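Local coordinates for protein putative sugar kinase PH1459 (Pyrococcus horikoshii, PDB 3EWM) that probably phosphorylates a sugar such as fructose at the expense of ATP, as a member of the PfkB (ribokinase-like) carbohydrate kinase family, at residues A[53-58]-A[106-111]. Numbering follows the deposited sequence.
Sequences ISKVGN and DVAYFN
In this PfkB-family kinase, the C-terminal end of strand 49-57 in the large, mostly parallel sheet packs against a short 3-10 turn that begins at Ala-108, in the loop between strand 100-103 and helix 119-124; Lys-55 lies nearest Tyr-109 and Val-56 nearest Ala-108. The backbones approach closely, with CA of Lys-55 4.5 Å from CA of Tyr-109. No backbone hydrogen bond joins the two segments: N of Tyr-109 is 3.2 Å from O of Lys-55, but at a poor angle.

Lys-55 makes the largest single contribution, 88 of the 254 Å² buried. With CG anti to the backbone N (chi1 -156°) and the chain extended beyond CG, it runs straight alongside the turn: CB passes 3.4 Å from O of Ala-108, and CD continues past that same oxygen. NZ then donates to the backbone O of Asn-111 over 2.7 Å. The donor stands above the carbonyl plane, 40° out of it, with a C=O...N angle of 140°, so the ammonium meets the carbonyl obliquely. NZ also forms a salt bridge with Asp-116, while ND2 of Asn-111 turns to Asp-82 on the neighbouring strand 79-82.

Beside the lysine, the methyl of Ala-108 presses against the peptide joining Val-56 to Gly-57, its CB 3.3 Å from C of Val-56 and 3.6 Å from N of Gly-57. CB of Tyr-109 rests 3.4 Å from O of Lys-55 and close to OG of Ser-54, a hydroxyl bonded to O of Gly-8, while the tyrosine ring leads away from the strand.

A carbonyl and a carboxylate thus share the buried ammonium, which probably favours its charged form, and this one side chain ties the strand end to the loop on two points.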
ATOM      1  N   ILE A  53      -3.239  -0.324 -21.036  1.00  9.92           N
ATOM      2  CA  ILE A  53      -3.637   1.012 -20.662  1.00  9.24           C
ATOM      3  C   ILE A  53      -3.952   0.982 -19.188  1.00  9.00           C
ATOM      4  O   ILE A  53      -4.835   0.252 -18.733  1.00  9.48           O
ATOM      5  CB  ILE A  53      -4.852   1.485 -21.475  1.00  9.02           C
ATOM      6  CG1 ILE A  53      -4.431   1.714 -22.933  1.00 10.66           C
ATOM      7  CG2 ILE A  53      -5.493   2.769 -20.829  1.00  8.61           C
ATOM      8  CD1 ILE A  53      -5.551   1.466 -23.906  1.00 13.70           C
ATOM      9  N   SER A  54      -3.209   1.780 -18.440  1.00  8.54           N
ATOM     10  CA  SER A  54      -3.361   1.829 -17.016  1.00  8.06           C
ATOM     11  C   SER A  54      -2.743   3.113 -16.488  1.00  8.43           C
ATOM     12  O   SER A  54      -2.385   4.021 -17.262  1.00  7.63           O
ATOM     13  CB  SER A  54      -2.726   0.608 -16.353  1.00  8.27           C
ATOM     14  OG  SER A  54      -3.177   0.532 -15.016  1.00  8.12           O
ATOM     15  N   LYS A  55      -2.618   3.189 -15.169  1.00  8.20           N
ATOM     16  CA  LYS A  55      -2.099   4.389 -14.562  1.00  9.01           C
ATOM     17  C   LYS A  55      -1.380   3.962 -13.310  1.00  8.61           C
ATOM     18  O   LYS A  55      -1.915   3.178 -12.512  1.00  9.31           O
ATOM     19  CB  LYS A  55      -3.241   5.364 -14.227  1.00  8.47           C
ATOM     20  CG  LYS A  55      -2.791   6.819 -14.134  1.00 10.44           C
ATOM     21  CD  LYS A  55      -3.982   7.734 -13.987  1.00 10.13           C
ATOM     22  CE  LYS A  55      -3.555   9.184 -13.819  1.00 11.70           C
ATOM     23  NZ  LYS A  55      -4.733  10.092 -13.743  1.00 11.91           N
ATOM     24  N   VAL A  56      -0.152   4.445 -13.165  1.00  8.12           N
ATOM     25  CA  VAL A  56       0.650   4.151 -11.965  1.00  7.94           C
ATOM     26  C   VAL A  56       1.038   5.478 -11.335  1.00  8.84           C
ATOM     27  O   VAL A  56       0.807   6.544 -11.917  1.00  8.29           O
ATOM     28  CB  VAL A  56       1.922   3.314 -12.302  1.00  7.48           C
ATOM     29  CG1 VAL A  56       1.542   1.912 -12.781  1.00  6.39           C
ATOM     30  CG2 VAL A  56       2.781   4.016 -13.351  1.00  8.08           C
ATOM     31  N   GLY A  57       1.629   5.417 -10.149  1.00  8.85           N
ATOM     32  CA  GLY A  57       2.132   6.608  -9.505  1.00  9.36           C
ATOM     33  C   GLY A  57       3.455   6.972 -10.144  1.00  9.61           C
ATOM     34  O   GLY A  57       4.185   6.110 -10.656  1.00  9.05           O
ATOM     35  N   ASN A  58       3.772   8.255 -10.106  1.00 10.64           N
ATOM     36  CA  ASN A  58       5.126   8.700 -10.415  1.00 11.99           C
ATOM     37  C   ASN A  58       6.008   8.355  -9.212  1.00 11.80           C
ATOM     38  O   ASN A  58       6.354   9.200  -8.390  1.00 12.41           O
ATOM     39  CB  ASN A  58       5.159  10.201 -10.740  1.00 12.97           C
ATOM     40  CG  ASN A  58       6.566  10.700 -11.039  1.00 15.77           C
ATOM     41  OD1 ASN A  58       7.470   9.913 -11.379  1.00 15.66           O
ATOM     42  ND2 ASN A  58       6.763  12.014 -10.915  1.00 19.85           N
ATOM     43  N   ASP A 106      -7.222   3.983  -2.939  1.00 15.31           N
ATOM     44  CA  ASP A 106      -7.011   5.324  -3.444  1.00 15.47           C
ATOM     45  C   ASP A 106      -5.645   5.390  -4.044  1.00 13.83           C
ATOM     46  O   ASP A 106      -4.704   5.929  -3.440  1.00 14.69           O
ATOM     47  CB  ASP A 106      -7.234   6.426  -2.425  1.00 16.45           C
ATOM     48  CG  ASP A 106      -7.974   7.587  -3.039  1.00 21.27           C
ATOM     49  OD1 ASP A 106      -9.146   7.816  -2.650  1.00 26.73           O
ATOM     50  OD2 ASP A 106      -7.421   8.212  -3.973  1.00 24.40           O
ATOM     51  N   VAL A 107      -5.561   4.802  -5.231  1.00 11.14           N
ATOM     52  CA  VAL A 107      -4.315   4.588  -5.919  1.00 10.06           C
ATOM     53  C   VAL A 107      -4.504   4.980  -7.383  1.00  9.19           C
ATOM     54  O   VAL A 107      -5.627   5.219  -7.837  1.00  7.93           O
ATOM     55  CB  VAL A 107      -3.862   3.108  -5.823  1.00 10.14           C
ATOM     56  CG1 VAL A 107      -3.450   2.748  -4.370  1.00  8.73           C
ATOM     57  CG2 VAL A 107      -4.961   2.176  -6.347  1.00  9.12           C
ATOM     58  N   ALA A 108      -3.395   5.011  -8.107  1.00  8.46           N
ATOM     59  CA  ALA A 108      -3.333   5.653  -9.403  1.00  8.66           C
ATOM     60  C   ALA A 108      -4.229   4.994 -10.441  1.00  8.73           C
ATOM     61  O   ALA A 108      -4.857   5.703 -11.240  1.00  7.72           O
ATOM     62  CB  ALA A 108      -1.904   5.695  -9.888  1.00  9.23           C
ATOM     63  N   TYR A 109      -4.323   3.656 -10.424  1.00  7.63           N
ATOM     64  CA  TYR A 109      -5.062   2.975 -11.503  1.00  7.63           C
ATOM     65  C   TYR A 109      -6.564   3.208 -11.421  1.00  7.64           C
ATOM     66  O   TYR A 109      -7.277   3.018 -12.417  1.00  7.89           O
ATOM     67  CB  TYR A 109      -4.724   1.471 -11.608  1.00  7.63           C
ATOM     68  CG  TYR A 109      -5.182   0.644 -10.445  1.00  6.71           C
ATOM     69  CD1 TYR A 109      -6.526   0.303 -10.287  1.00  5.49           C
ATOM     70  CD2 TYR A 109      -4.259   0.175  -9.508  1.00  6.94           C
ATOM     71  CE1 TYR A 109      -6.950  -0.482  -9.229  1.00  6.40           C
ATOM     72  CE2 TYR A 109      -4.672  -0.588  -8.434  1.00  6.12           C
ATOM     73  CZ  TYR A 109      -6.021  -0.906  -8.296  1.00  6.42           C
ATOM     74  OH  TYR A 109      -6.423  -1.646  -7.214  1.00  8.76           O
ATOM     75  N   PHE A 110      -7.022   3.647 -10.249  1.00  8.16           N
ATOM     76  CA  PHE A 110      -8.424   4.014 -10.020  1.00  8.77           C
ATOM     77  C   PHE A 110      -8.700   5.481 -10.354  1.00  9.29           C
ATOM     78  O   PHE A 110      -9.850   5.920 -10.320  1.00  9.11           O
ATOM     79  CB  PHE A 110      -8.831   3.737  -8.572  1.00  8.62           C
ATOM     80  CG  PHE A 110      -9.237   2.314  -8.292  1.00  9.76           C
ATOM     81  CD1 PHE A 110     -10.116   1.639  -9.133  1.00 10.41           C
ATOM     82  CD2 PHE A 110      -8.774   1.662  -7.143  1.00 10.02           C
ATOM     83  CE1 PHE A 110     -10.520   0.346  -8.858  1.00 10.42           C
ATOM     84  CE2 PHE A 110      -9.196   0.354  -6.846  1.00 10.65           C
ATOM     85  CZ  PHE A 110     -10.064  -0.299  -7.704  1.00  9.98           C
ATOM     86  N   ASN A 111      -7.654   6.207 -10.745  1.00  9.76           N
ATOM     87  CA  ASN A 111      -7.732   7.635 -11.048  1.00 10.73           C
ATOM     88  C   ASN A 111      -7.601   7.984 -12.550  1.00 11.76           C
ATOM     89  O   ASN A 111      -7.113   9.060 -12.902  1.00 11.17           O
ATOM     90  CB  ASN A 111      -6.634   8.362 -10.257  1.00 10.43           C
ATOM     91  CG  ASN A 111      -6.943   9.825 -10.021  1.00 11.50           C
ATOM     92  OD1 ASN A 111      -8.109  10.218  -9.882  1.00 10.47           O
ATOM     93  ND2 ASN A 111      -5.895  10.637  -9.928  1.00 10.54           N
TER